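Local structure of salicylate carboxymethyltransferase (Clarkia breweri, 1M6E) at residues R52-D57 and T139-H144; E72-V77 and P90-F95; G203-T208 and V352-K357. The protein catalyses transfer of a methyl group from S-adenosyl-L-methionine to the free carboxyl group of the plant hormone salicylic acid, giving volatile methyl salicylate. One frame throughout, in Å; residues are numbered along the deposited sequence.

Contact 1: residues R52-D57 and T139-H144; sequences RLAIAD and TLHFIH
The imidazole of His141 meets segment 52-57 with its edge: the backbone around Leu53, its C and CA atoms, lies close to the ring plane, and CD2 comes to 3.3 Å from CA of Leu53. On the same ring, NE2 is 2.6 Å from O of Arg52, which stands obliquely to the plane. NE2 also sits over one face of the Arg52 guanidinium, displaced toward its rim, while O of Thr139 lies at the edge of that group. NE of Arg52 is hydrogen-bonded to OE1 of Gln93 on the adjacent strand.

At the other end His144 also works through a ring edge. Its ND1 donates to OD2 of Asp57 at 3.1 Å with a fairly straight N-H angle of 161°; the acceptor is near the imidazole plane, but the carboxylate is approached from above its own plane. In both residues CG lies anti to the backbone N (chi1 -159° for Asp57, 179° for His144), which lays the side chains next to each other on the same face of the sheet. This bond would limit the rotation of both groups, and the Asp57 side chain is about 4 Å from the bound S-adenosyl-L-homocysteine. The Phe142 ring takes CG2 of Ile55 obliquely against its CD2, at 3.9 Å.

Between these groups the backbones pair: His144 N donates to Ala56 O, and Ala56 N makes a weak bond to Phe142 O. On the face opposite Asp57, CB of Ala56 touches CD2 of Leu140 at 3.9 Å. The parallel bridges Ala56-Ile143 and Asp57-His144 join neighbouring strands at the centre of a Rossmann-like methyltransferase sheet, whose C-terminal strand ends lead to the cofactor site.

Contact 2: residues E72-V77 and P90-F95; sequences ELIKTV and PEYQIF
Ile74, at the start of helix 74-82, lays its side chain against the face of the Tyr92 ring, CG2 standing over the centre in a CH-pi contact. The two side chains reach out from helix and strand antiparallel to each other and overlap along their lengths. With CG1 beside the backbone N (chi1 -63°), the other branch of Ile74 runs along the ring toward the strand, and its CD1 reaches CB of Tyr92 and CD1 of Ile94, each at 3.6 Å. The opposite face of the ring carries CG of Pro90 from the same segment, offset toward the rim.

Val77, one helical turn on, makes a slighter contact. Its CB lies near the ring plane, 4.1 Å from CE2 of Tyr92, and CG1 only grazes CD of Pro90 at 4.4 Å. The phenol OH beside it is hydrogen-bonded to Glu78, the next residue of the helix. Lys75 lies on the exposed outer side of the helix, turned away from the strand.

Helix 74-82 is the crossover of a beta-alpha-beta unit between strands 52-58 and 91-98. Val77 also packs on Leu53 of the first strand, and on Ile40 and Tyr44 of helix 33-44, which lies alongside helix 74-82 here.

Contact 3: residues G203-T208 and V352-K357; sequences GRMVLT and VSLIRK
Val352 and Leu207 bind each other twice through their backbones: Val352 N donates to Leu207 O at 2.9 Å and Leu207 N to Val352 O at 3.0 Å. This is the antiparallel pairing of strands 204-211 and 346-355, at the part of the Rossmann-like sheet where its parallel order ends. Arg356 N extends the ladder past the strand end, giving a straight bond to Gly203 O (3.1 Å, 164°). Between these, Met205 and Leu354 form another hydrogen-bonded pair: Met205 N donates to Leu354 O at 3.3 Å, whereas the return bond from Leu354 N is weak.

The non-hydrogen-bonded pairs Arg204-Ile355 and Val206-Ser353 put their side chains on one face of the sheet. The Arg204 chain bends twice, at chi2 and chi3 (-84° and -64°), which carries its guanidinium across to strand 346-355. There NH2 gives a weak hydrogen bond to OG of Ser353, and one flat face is covered by CG1 of Ile355. NH2 also has a long, weak ion pair with Asp275 on the next strand. Helix 33-44 packs over this side, touching Arg204, Val206 and Ser353.

On the other face lie Met205, Leu207, Val352 and Leu354, where helix 260-268 packs against the two residues of strand 346-355. The Met205 chain turns at its last torsion, so that its terminal methyl crosses the leucine branch at a slant: CE of Met205 rests 3.6 Å from CD1 of Leu354.

Overall arrangement
From the N terminus, strand 52-58 comes first, and the chain runs on into helix 74-82 and back to strand 91-98, where contact 2 closes a short loop. That loop nests inside the longer one closed by contact 1, when the chain reaches segment 139-144 and pairs it with 52-57 on the side away from 91-98. Contact 3 follows in series: it opens at 203-208 and closes only near the C terminus. Strand 52-58 bonds to 91-98, and Ile143 to both Arg204 and Val206, so one sheet runs through all three contacts. Contacts 2 and 3 do not touch, their centres about 16 Å apart, with contact 1 joining them.

Contact 1: residues R52-D57 and T139-H144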
ATOM      1  N   ARG A  52     -10.772   2.491 -20.225  1.00 64.30           N
ATOM      2  CA  ARG A  52     -10.387   2.425 -18.809  1.00 57.24           C
ATOM      3  C   ARG A  52     -11.536   2.522 -17.840  1.00 52.98           C
ATOM      4  O   ARG A  52     -12.296   3.477 -17.864  1.00 62.65           O
ATOM      5  CB  ARG A  52      -9.416   3.545 -18.472  1.00 63.80           C
ATOM      6  CG  ARG A  52      -8.415   3.189 -17.391  1.00 76.33           C
ATOM      7  CD  ARG A  52      -7.450   4.344 -17.118  1.00 74.79           C
ATOM      8  NE  ARG A  52      -7.927   5.207 -16.035  1.00 84.98           N
ATOM      9  CZ  ARG A  52      -8.553   6.374 -16.191  1.00 87.21           C
ATOM     10  NH1 ARG A  52      -8.797   6.875 -17.405  1.00 76.69           N
ATOM     11  NH2 ARG A  52      -8.956   7.031 -15.111  1.00 86.57           N
ATOM     12  N   LEU A  53     -11.680   1.522 -16.999  1.00 46.34           N
ATOM     13  CA  LEU A  53     -12.716   1.562 -15.994  1.00 44.78           C
ATOM     14  C   LEU A  53     -11.880   1.710 -14.724  1.00 52.08           C
ATOM     15  O   LEU A  53     -10.821   1.099 -14.608  1.00 60.37           O
ATOM     16  CB  LEU A  53     -13.521   0.260 -15.994  1.00 48.97           C
ATOM     17  CG  LEU A  53     -14.494   0.007 -14.827  1.00 54.41           C
ATOM     18  CD1 LEU A  53     -15.558   1.078 -14.750  1.00 40.79           C
ATOM     19  CD2 LEU A  53     -15.151  -1.330 -15.011  1.00 55.14           C
ATOM     20  N   ALA A  54     -12.330   2.532 -13.785  1.00 51.92           N
ATOM     21  CA  ALA A  54     -11.578   2.752 -12.556  1.00 47.01           C
ATOM     22  C   ALA A  54     -12.414   2.640 -11.289  1.00 46.12           C
ATOM     23  O   ALA A  54     -12.912   3.622 -10.765  1.00 46.78           O
ATOM     24  CB  ALA A  54     -10.899   4.111 -12.618  1.00 50.62           C
ATOM     25  N   ILE A  55     -12.554   1.422 -10.800  1.00 45.00           N
ATOM     26  CA  ILE A  55     -13.307   1.144  -9.596  1.00 46.49           C
ATOM     27  C   ILE A  55     -12.424   1.445  -8.394  1.00 43.77           C
ATOM     28  O   ILE A  55     -11.207   1.269  -8.468  1.00 47.03           O
ATOM     29  CB  ILE A  55     -13.686  -0.329  -9.573  1.00 58.87           C
ATOM     30  CG1 ILE A  55     -14.339  -0.693 -10.904  1.00 73.61           C
ATOM     31  CG2 ILE A  55     -14.600  -0.623  -8.396  1.00 62.40           C
ATOM     32  CD1 ILE A  55     -14.866  -2.119 -10.972  1.00 88.24           C
ATOM     33  N   ALA A  56     -13.032   1.871  -7.287  1.00 33.60           N
ATOM     34  CA  ALA A  56     -12.280   2.201  -6.076  1.00 29.91           C
ATOM     35  C   ALA A  56     -13.021   1.868  -4.799  1.00 31.24           C
ATOM     36  O   ALA A  56     -14.052   2.478  -4.536  1.00 42.58           O
ATOM     37  CB  ALA A  56     -11.962   3.682  -6.075  1.00 32.50           C
ATOM     38  N   ASP A  57     -12.512   0.938  -3.989  1.00 27.14           N
ATOM     39  CA  ASP A  57     -13.185   0.588  -2.727  1.00 35.34           C
ATOM     40  C   ASP A  57     -12.755   1.555  -1.617  1.00 32.93           C
ATOM     41  O   ASP A  57     -11.580   1.756  -1.375  1.00 48.68           O
ATOM     42  CB  ASP A  57     -12.887  -0.863  -2.303  1.00 40.10           C
ATOM     43  CG  ASP A  57     -13.951  -1.439  -1.300  1.00 71.72           C
ATOM     44  OD1 ASP A  57     -14.164  -0.871  -0.189  1.00 61.62           O
ATOM     45  OD2 ASP A  57     -14.580  -2.479  -1.630  1.00 75.60           O
ATOM     46  N   THR A 139     -11.453  11.371 -12.114  1.00 71.93           N
ATOM     47  CA  THR A 139     -10.518  10.252 -12.214  1.00 67.18           C
ATOM     48  C   THR A 139     -11.293   8.948 -12.111  1.00 62.70           C
ATOM     49  O   THR A 139     -10.891   7.931 -12.675  1.00 67.52           O
ATOM     50  CB  THR A 139      -9.484  10.280 -11.013  1.00 72.88           C
ATOM     51  OG1 THR A 139      -8.716  11.487 -11.061  1.00 74.11           O
ATOM     52  CG2 THR A 139      -8.527   9.072 -11.043  1.00 79.36           C
ATOM     53  N   LEU A 140     -12.426   8.996 -11.424  1.00 49.48           N
ATOM     54  CA  LEU A 140     -13.183   7.791 -11.157  1.00 51.47           C
ATOM     55  C   LEU A 140     -14.548   7.500 -11.754  1.00 53.13           C
ATOM     56  O   LEU A 140     -15.423   8.359 -11.727  1.00 56.08           O
ATOM     57  CB  LEU A 140     -13.315   7.665  -9.638  1.00 44.19           C
ATOM     58  CG  LEU A 140     -12.219   6.956  -8.851  1.00 49.13           C
ATOM     59  CD1 LEU A 140     -10.836   7.337  -9.337  1.00 49.92           C
ATOM     60  CD2 LEU A 140     -12.403   7.291  -7.392  1.00 46.24           C
ATOM     61  N   HIS A 141     -14.712   6.269 -12.267  1.00 47.92           N
ATOM     62  CA  HIS A 141     -15.999   5.760 -12.762  1.00 34.74           C
ATOM     63  C   HIS A 141     -16.245   4.622 -11.789  1.00 43.78           C
ATOM     64  O   HIS A 141     -15.630   3.568 -11.906  1.00 62.93           O
ATOM     65  CB  HIS A 141     -15.949   5.099 -14.144  1.00 25.67           C
ATOM     66  CG  HIS A 141     -14.749   5.422 -14.966  1.00 33.90           C
ATOM     67  ND1 HIS A 141     -14.553   6.650 -15.554  1.00 50.21           N
ATOM     68  CD2 HIS A 141     -13.713   4.648 -15.362  1.00 47.92           C
ATOM     69  CE1 HIS A 141     -13.447   6.621 -16.277  1.00 49.72           C
ATOM     70  NE2 HIS A 141     -12.918   5.417 -16.179  1.00 46.65           N
ATOM     71  N   PHE A 142     -17.100   4.817 -10.807  1.00 44.76           N
ATOM     72  CA  PHE A 142     -17.421   3.764  -9.814  1.00 43.18           C
ATOM     73  C   PHE A 142     -16.657   3.696  -8.515  1.00 41.11           C
ATOM     74  O   PHE A 142     -15.467   3.383  -8.474  1.00 50.99           O
ATOM     75  CB  PHE A 142     -17.411   2.325 -10.384  1.00 33.32           C
ATOM     76  CG  PHE A 142     -18.406   1.420  -9.687  1.00 34.11           C
ATOM     77  CD1 PHE A 142     -19.674   1.207 -10.225  1.00 34.96           C
ATOM     78  CD2 PHE A 142     -18.143   0.928  -8.411  1.00 37.68           C
ATOM     79  CE1 PHE A 142     -20.674   0.528  -9.497  1.00 36.29           C
ATOM     80  CE2 PHE A 142     -19.123   0.253  -7.678  1.00 35.22           C
ATOM     81  CZ  PHE A 142     -20.394   0.056  -8.225  1.00 43.94           C
ATOM     82  N   ILE A 143     -17.419   3.906  -7.453  1.00 35.77           N
ATOM     83  CA  ILE A 143     -16.942   3.896  -6.087  1.00 38.16           C
ATOM     84  C   ILE A 143     -17.747   2.936  -5.199  1.00 41.61           C
ATOM     85  O   ILE A 143     -18.914   3.182  -4.921  1.00 43.03           O
ATOM     86  CB  ILE A 143     -17.071   5.293  -5.493  1.00 26.16           C
ATOM     87  CG1 ILE A 143     -15.986   6.190  -6.039  1.00 18.46           C
ATOM     88  CG2 ILE A 143     -17.047   5.229  -4.028  1.00  5.48           C
ATOM     89  CD1 ILE A 143     -16.083   7.599  -5.531  1.00 36.36           C
ATOM     90  N   HIS A 144     -17.128   1.859  -4.732  1.00 35.68           N
ATOM     91  CA  HIS A 144     -17.855   0.959  -3.857  1.00 35.86           C
ATOM     92  C   HIS A 144     -17.588   1.280  -2.370  1.00 31.99           C
ATOM     93  O   HIS A 144     -16.597   1.904  -2.075  1.00 32.20           O
ATOM     94  CB  HIS A 144     -17.482  -0.502  -4.140  1.00 24.06           C
ATOM     95  CG  HIS A 144     -18.199  -1.447  -3.241  1.00 27.41           C
ATOM     96  ND1 HIS A 144     -17.616  -1.974  -2.107  1.00 30.34           N
ATOM     97  CD2 HIS A 144     -19.514  -1.757  -3.164  1.00 38.39           C
ATOM     98  CE1 HIS A 144     -18.543  -2.557  -1.365  1.00 43.70           C
ATOM     99  NE2 HIS A 144     -19.704  -2.435  -1.983  1.00 59.49           N
TER

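Contact 2: residues E72-V77 and P90-F95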
ATOM      1  N   GLU A  72     -16.379  -8.394  -8.335  1.00 62.86           N
ATOM      2  CA  GLU A  72     -17.648  -8.916  -8.755  1.00 56.28           C
ATOM      3  C   GLU A  72     -18.250  -7.808  -9.567  1.00 62.27           C
ATOM      4  O   GLU A  72     -19.460  -7.752  -9.768  1.00 69.97           O
ATOM      5  CB  GLU A  72     -18.497  -9.192  -7.538  1.00 57.17           C
ATOM      6  CG  GLU A  72     -19.604 -10.166  -7.819  1.00 87.71           C
ATOM      7  CD  GLU A  72     -19.109 -11.600  -7.911  1.00 94.87           C
ATOM      8  OE1 GLU A  72     -17.907 -11.799  -8.213  1.00 93.02           O
ATOM      9  OE2 GLU A  72     -19.937 -12.520  -7.688  1.00 93.54           O
ATOM     10  N   LEU A  73     -17.379  -6.893  -9.984  1.00 64.34           N
ATOM     11  CA  LEU A  73     -17.754  -5.751 -10.805  1.00 64.00           C
ATOM     12  C   LEU A  73     -16.990  -5.978 -12.068  1.00 63.49           C
ATOM     13  O   LEU A  73     -17.534  -5.883 -13.153  1.00 72.57           O
ATOM     14  CB  LEU A  73     -17.304  -4.423 -10.190  1.00 62.37           C
ATOM     15  CG  LEU A  73     -18.002  -3.924  -8.919  1.00 62.67           C
ATOM     16  CD1 LEU A  73     -17.604  -2.480  -8.692  1.00 60.11           C
ATOM     17  CD2 LEU A  73     -19.524  -4.027  -9.040  1.00 56.84           C
ATOM     18  N   ILE A  74     -15.705  -6.275 -11.911  1.00 64.40           N
ATOM     19  CA  ILE A  74     -14.853  -6.550 -13.052  1.00 56.36           C
ATOM     20  C   ILE A  74     -15.428  -7.820 -13.648  1.00 53.85           C
ATOM     21  O   ILE A  74     -15.325  -8.065 -14.850  1.00 58.83           O
ATOM     22  CB  ILE A  74     -13.397  -6.738 -12.610  1.00 50.49           C
ATOM     23  CG1 ILE A  74     -12.907  -5.416 -12.005  1.00 41.32           C
ATOM     24  CG2 ILE A  74     -12.530  -7.186 -13.797  1.00 45.31           C
ATOM     25  CD1 ILE A  74     -11.511  -5.449 -11.467  1.00 43.30           C
ATOM     26  N   LYS A  75     -16.060  -8.618 -12.800  1.00 47.48           N
ATOM     27  CA  LYS A  75     -16.685  -9.836 -13.271  1.00 53.99           C
ATOM     28  C   LYS A  75     -17.780  -9.378 -14.227  1.00 58.74           C
ATOM     29  O   LYS A  75     -17.623  -9.414 -15.455  1.00 66.04           O
ATOM     30  CB  LYS A  75     -17.331 -10.578 -12.112  1.00 54.29           C
ATOM     31  CG  LYS A  75     -17.643 -12.013 -12.439  1.00 59.87           C
ATOM     32  CD  LYS A  75     -16.392 -12.872 -12.304  1.00 72.03           C
ATOM     33  CE  LYS A  75     -16.021 -13.076 -10.832  1.00 77.37           C
ATOM     34  NZ  LYS A  75     -14.705 -13.758 -10.657  1.00 76.93           N
ATOM     35  N   THR A  76     -18.886  -8.933 -13.632  1.00 47.93           N
ATOM     36  CA  THR A  76     -20.054  -8.432 -14.345  1.00 38.19           C
ATOM     37  C   THR A  76     -19.739  -7.680 -15.617  1.00 40.89           C
ATOM     38  O   THR A  76     -20.344  -7.939 -16.635  1.00 48.12           O
ATOM     39  CB  THR A  76     -20.876  -7.486 -13.462  1.00 39.51           C
ATOM     40  OG1 THR A  76     -21.425  -8.207 -12.356  1.00 43.91           O
ATOM     41  CG2 THR A  76     -21.989  -6.868 -14.248  1.00 47.87           C
ATOM     42  N   VAL A  77     -18.816  -6.721 -15.548  1.00 49.37           N
ATOM     43  CA  VAL A  77     -18.444  -5.920 -16.718  1.00 46.65           C
ATOM     44  C   VAL A  77     -17.931  -6.827 -17.805  1.00 47.62           C
ATOM     45  O   VAL A  77     -18.323  -6.696 -18.955  1.00 50.44           O
ATOM     46  CB  VAL A  77     -17.344  -4.872 -16.403  1.00 45.00           C
ATOM     47  CG1 VAL A  77     -16.860  -4.185 -17.705  1.00 32.37           C
ATOM     48  CG2 VAL A  77     -17.885  -3.840 -15.424  1.00 45.27           C
ATOM     49  N   PRO A  90     -12.117  -3.287 -20.901  1.00 58.28           N
ATOM     50  CA  PRO A  90     -11.258  -2.138 -20.620  1.00 60.78           C
ATOM     51  C   PRO A  90     -10.205  -2.680 -19.680  1.00 65.77           C
ATOM     52  O   PRO A  90     -10.263  -3.864 -19.323  1.00 73.05           O
ATOM     53  CB  PRO A  90     -12.204  -1.173 -19.912  1.00 56.53           C
ATOM     54  CG  PRO A  90     -13.082  -2.097 -19.123  1.00 57.50           C
ATOM     55  CD  PRO A  90     -13.375  -3.207 -20.141  1.00 55.82           C
ATOM     56  N   GLU A  91      -9.237  -1.850 -19.303  1.00 65.40           N
ATOM     57  CA  GLU A  91      -8.229  -2.265 -18.327  1.00 65.23           C
ATOM     58  C   GLU A  91      -8.836  -1.822 -17.003  1.00 66.61           C
ATOM     59  O   GLU A  91      -9.387  -0.718 -16.911  1.00 70.63           O
ATOM     60  CB  GLU A  91      -6.908  -1.536 -18.546  1.00 65.76           C
ATOM     61  CG  GLU A  91      -6.099  -2.092 -19.682  1.00 76.03           C
ATOM     62  CD  GLU A  91      -4.838  -1.292 -19.956  1.00 82.13           C
ATOM     63  OE1 GLU A  91      -4.958  -0.077 -20.244  1.00 82.01           O
ATOM     64  OE2 GLU A  91      -3.733  -1.883 -19.893  1.00 80.09           O
ATOM     65  N   TYR A  92      -8.775  -2.662 -15.980  1.00 56.88           N
ATOM     66  CA  TYR A  92      -9.368  -2.245 -14.723  1.00 48.08           C
ATOM     67  C   TYR A  92      -8.327  -1.618 -13.836  1.00 45.99           C
ATOM     68  O   TYR A  92      -7.228  -2.167 -13.676  1.00 46.61           O
ATOM     69  CB  TYR A  92     -10.019  -3.424 -14.026  1.00 46.02           C
ATOM     70  CG  TYR A  92     -11.070  -4.058 -14.874  1.00 55.14           C
ATOM     71  CD1 TYR A  92     -10.729  -4.941 -15.906  1.00 54.45           C
ATOM     72  CD2 TYR A  92     -12.414  -3.735 -14.689  1.00 66.24           C
ATOM     73  CE1 TYR A  92     -11.709  -5.489 -16.739  1.00 65.23           C
ATOM     74  CE2 TYR A  92     -13.400  -4.273 -15.511  1.00 74.16           C
ATOM     75  CZ  TYR A  92     -13.043  -5.146 -16.532  1.00 73.95           C
ATOM     76  OH  TYR A  92     -14.038  -5.656 -17.329  1.00 77.06           O
ATOM     77  N   GLN A  93      -8.648  -0.444 -13.294  1.00 35.46           N
ATOM     78  CA  GLN A  93      -7.714   0.225 -12.406  1.00 44.52           C
ATOM     79  C   GLN A  93      -8.327   0.418 -11.048  1.00 44.11           C
ATOM     80  O   GLN A  93      -9.147   1.306 -10.835  1.00 46.53           O
ATOM     81  CB  GLN A  93      -7.291   1.552 -12.952  1.00 41.10           C
ATOM     82  CG  GLN A  93      -6.286   2.200 -12.084  1.00 47.21           C
ATOM     83  CD  GLN A  93      -5.713   3.372 -12.782  1.00 55.57           C
ATOM     84  OE1 GLN A  93      -6.464   4.164 -13.358  1.00 61.17           O
ATOM     85  NE2 GLN A  93      -4.380   3.509 -12.757  1.00 45.67           N
ATOM     86  N   ILE A  94      -7.882  -0.423 -10.124  1.00 47.03           N
ATOM     87  CA  ILE A  94      -8.392  -0.460  -8.775  1.00 40.87           C
ATOM     88  C   ILE A  94      -7.686   0.352  -7.701  1.00 33.02           C
ATOM     89  O   ILE A  94      -6.460   0.416  -7.626  1.00 30.98           O
ATOM     90  CB  ILE A  94      -8.448  -1.889  -8.327  1.00 36.82           C
ATOM     91  CG1 ILE A  94      -9.227  -2.688  -9.354  1.00 30.31           C
ATOM     92  CG2 ILE A  94      -9.062  -1.972  -6.951  1.00 43.98           C
ATOM     93  CD1 ILE A  94      -9.370  -4.130  -8.948  1.00 47.55           C
ATOM     94  N   PHE A  95      -8.501   0.955  -6.852  1.00 21.59           N
ATOM     95  CA  PHE A  95      -8.008   1.764  -5.758  1.00 20.56           C
ATOM     96  C   PHE A  95      -8.575   1.307  -4.428  1.00 27.59           C
ATOM     97  O   PHE A  95      -9.766   1.512  -4.180  1.00 24.30           O
ATOM     98  CB  PHE A  95      -8.382   3.217  -6.015  1.00 16.89           C
ATOM     99  CG  PHE A  95      -7.591   3.840  -7.113  1.00 21.31           C
ATOM    100  CD1 PHE A  95      -8.137   4.014  -8.367  1.00 30.45           C
ATOM    101  CD2 PHE A  95      -6.254   4.169  -6.909  1.00 29.05           C
ATOM    102  CE1 PHE A  95      -7.351   4.504  -9.414  1.00 35.96           C
ATOM    103  CE2 PHE A  95      -5.469   4.653  -7.936  1.00 36.29           C
ATOM    104  CZ  PHE A  95      -6.013   4.819  -9.189  1.00 31.27           C
TER

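Contact 3: residues G203-T208 and V352-K357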
ATOM      1  N   GLY A 203     -20.273   8.560 -13.667  1.00 76.55           N
ATOM      2  CA  GLY A 203     -19.929   7.688 -12.538  1.00 60.56           C
ATOM      3  C   GLY A 203     -20.944   7.280 -11.503  1.00 48.40           C
ATOM      4  O   GLY A 203     -21.858   8.034 -11.231  1.00 35.71           O
ATOM      5  N   ARG A 204     -20.770   6.092 -10.917  1.00 51.57           N
ATOM      6  CA  ARG A 204     -21.708   5.572  -9.898  1.00 54.20           C
ATOM      7  C   ARG A 204     -21.028   5.315  -8.539  1.00 52.18           C
ATOM      8  O   ARG A 204     -19.818   5.083  -8.484  1.00 51.92           O
ATOM      9  CB  ARG A 204     -22.339   4.256 -10.375  1.00 57.37           C
ATOM     10  CG  ARG A 204     -22.918   4.278 -11.785  1.00 65.57           C
ATOM     11  CD  ARG A 204     -24.340   4.831 -11.829  1.00 67.11           C
ATOM     12  NE  ARG A 204     -25.284   3.997 -11.086  1.00 69.87           N
ATOM     13  CZ  ARG A 204     -26.591   3.949 -11.328  1.00 71.86           C
ATOM     14  NH1 ARG A 204     -27.128   4.681 -12.303  1.00 59.84           N
ATOM     15  NH2 ARG A 204     -27.367   3.169 -10.586  1.00 78.16           N
ATOM     16  N   MET A 205     -21.809   5.361  -7.454  1.00 40.51           N
ATOM     17  CA  MET A 205     -21.304   5.120  -6.110  1.00 39.52           C
ATOM     18  C   MET A 205     -22.308   4.282  -5.377  1.00 42.78           C
ATOM     19  O   MET A 205     -23.430   4.718  -5.230  1.00 54.71           O
ATOM     20  CB  MET A 205     -21.177   6.400  -5.298  1.00 47.06           C
ATOM     21  CG  MET A 205     -19.952   7.241  -5.531  1.00 55.72           C
ATOM     22  SD  MET A 205     -19.510   8.202  -4.040  1.00 62.09           S
ATOM     23  CE  MET A 205     -20.966   9.127  -3.725  1.00 59.65           C
ATOM     24  N   VAL A 206     -21.923   3.100  -4.903  1.00 45.58           N
ATOM     25  CA  VAL A 206     -22.841   2.261  -4.143  1.00 43.95           C
ATOM     26  C   VAL A 206     -22.321   2.162  -2.690  1.00 56.54           C
ATOM     27  O   VAL A 206     -21.435   1.361  -2.362  1.00 69.12           O
ATOM     28  CB  VAL A 206     -22.962   0.863  -4.777  1.00 45.25           C
ATOM     29  CG1 VAL A 206     -24.009   0.048  -4.025  1.00 31.21           C
ATOM     30  CG2 VAL A 206     -23.291   0.988  -6.275  1.00 30.65           C
ATOM     31  N   LEU A 207     -22.889   2.997  -1.828  1.00 54.52           N
ATOM     32  CA  LEU A 207     -22.512   3.082  -0.428  1.00 49.60           C
ATOM     33  C   LEU A 207     -23.462   2.284   0.467  1.00 51.76           C
ATOM     34  O   LEU A 207     -24.670   2.391   0.331  1.00 63.50           O
ATOM     35  CB  LEU A 207     -22.489   4.559  -0.035  1.00 38.80           C
ATOM     36  CG  LEU A 207     -21.658   5.403  -1.018  1.00 43.42           C
ATOM     37  CD1 LEU A 207     -21.538   6.845  -0.531  1.00 42.56           C
ATOM     38  CD2 LEU A 207     -20.276   4.795  -1.158  1.00 52.45           C
ATOM     39  N   THR A 208     -22.907   1.475   1.365  1.00 48.62           N
ATOM     40  CA  THR A 208     -23.684   0.640   2.296  1.00 53.49           C
ATOM     41  C   THR A 208     -23.264   1.020   3.728  1.00 54.95           C
ATOM     42  O   THR A 208     -22.257   0.539   4.233  1.00 57.69           O
ATOM     43  CB  THR A 208     -23.380  -0.910   2.107  1.00 55.36           C
ATOM     44  OG1 THR A 208     -23.710  -1.327   0.771  1.00 57.28           O
ATOM     45  CG2 THR A 208     -24.141  -1.757   3.156  1.00 21.43           C
ATOM     46  N   VAL A 352     -27.383   2.840  -0.567  1.00 42.55           N
ATOM     47  CA  VAL A 352     -27.711   3.867  -1.515  1.00 42.88           C
ATOM     48  C   VAL A 352     -26.933   3.695  -2.803  1.00 55.14           C
ATOM     49  O   VAL A 352     -25.737   3.414  -2.762  1.00 65.66           O
ATOM     50  CB  VAL A 352     -27.368   5.206  -0.959  1.00 31.57           C
ATOM     51  CG1 VAL A 352     -27.478   6.226  -2.051  1.00 38.94           C
ATOM     52  CG2 VAL A 352     -28.286   5.533   0.167  1.00 32.34           C
ATOM     53  N   SER A 353     -27.596   3.828  -3.947  1.00 48.88           N
ATOM     54  CA  SER A 353     -26.861   3.748  -5.205  1.00 50.33           C
ATOM     55  C   SER A 353     -26.990   5.189  -5.689  1.00 48.25           C
ATOM     56  O   SER A 353     -28.016   5.810  -5.434  1.00 38.33           O
ATOM     57  CB  SER A 353     -27.495   2.748  -6.168  1.00 57.08           C
ATOM     58  OG  SER A 353     -26.690   2.627  -7.326  1.00 65.45           O
ATOM     59  N   LEU A 354     -25.971   5.735  -6.355  1.00 44.44           N
ATOM     60  CA  LEU A 354     -26.016   7.147  -6.738  1.00 45.90           C
ATOM     61  C   LEU A 354     -25.361   7.384  -8.059  1.00 50.38           C
ATOM     62  O   LEU A 354     -24.688   6.490  -8.587  1.00 54.32           O
ATOM     63  CB  LEU A 354     -25.290   8.020  -5.694  1.00 49.07           C
ATOM     64  CG  LEU A 354     -25.645   7.927  -4.186  1.00 59.94           C
ATOM     65  CD1 LEU A 354     -24.548   8.594  -3.310  1.00 42.80           C
ATOM     66  CD2 LEU A 354     -27.015   8.566  -3.943  1.00 39.66           C
ATOM     67  N   ILE A 355     -25.573   8.590  -8.595  1.00 49.77           N
ATOM     68  CA  ILE A 355     -24.969   8.988  -9.875  1.00 51.55           C
ATOM     69  C   ILE A 355     -24.479  10.421  -9.803  1.00 45.07           C
ATOM     70  O   ILE A 355     -25.209  11.305  -9.393  1.00 51.56           O
ATOM     71  CB  ILE A 355     -25.946   8.948 -11.101  1.00 51.99           C
ATOM     72  CG1 ILE A 355     -27.047   7.909 -10.930  1.00 50.58           C
ATOM     73  CG2 ILE A 355     -25.172   8.562 -12.340  1.00 47.88           C
ATOM     74  CD1 ILE A 355     -27.847   7.693 -12.175  1.00 37.00           C
ATOM     75  N   ARG A 356     -23.228  10.646 -10.163  1.00 52.43           N
ATOM     76  CA  ARG A 356     -22.710  11.998 -10.177  1.00 60.83           C
ATOM     77  C   ARG A 356     -23.676  12.534 -11.217  1.00 63.94           C
ATOM     78  O   ARG A 356     -23.938  11.829 -12.195  1.00 56.52           O
ATOM     79  CB  ARG A 356     -21.264  12.011 -10.702  1.00 57.74           C
ATOM     80  CG  ARG A 356     -20.694  13.390 -10.927  1.00 52.75           C
ATOM     81  CD  ARG A 356     -20.938  14.255  -9.714  1.00 55.94           C
ATOM     82  NE  ARG A 356     -20.540  15.628  -9.961  1.00 66.39           N
ATOM     83  CZ  ARG A 356     -21.146  16.676  -9.428  1.00 71.23           C
ATOM     84  NH1 ARG A 356     -22.184  16.513  -8.615  1.00 63.68           N
ATOM     85  NH2 ARG A 356     -20.712  17.890  -9.722  1.00 85.64           N
ATOM     86  N   LYS A 357     -24.249  13.721 -11.009  1.00 64.55           N
ATOM     87  CA  LYS A 357     -25.189  14.220 -11.998  1.00 65.41           C
ATOM     88  C   LYS A 357     -24.514  15.300 -12.780  1.00 67.94           C
ATOM     89  O   LYS A 357     -23.451  15.062 -13.356  1.00 55.73           O
ATOM     90  CB  LYS A 357     -26.522  14.692 -11.347  1.00 64.50           C
ATOM     91  CG  LYS A 357     -26.513  15.939 -10.447  1.00 74.73           C
ATOM     92  CD  LYS A 357     -27.899  16.172  -9.768  1.00 74.58           C
ATOM     93  CE  LYS A 357     -27.939  17.463  -8.927  1.00 74.28           C
ATOM     94  NZ  LYS A 357     -28.884  17.399  -7.757  1.00 79.11           N
TER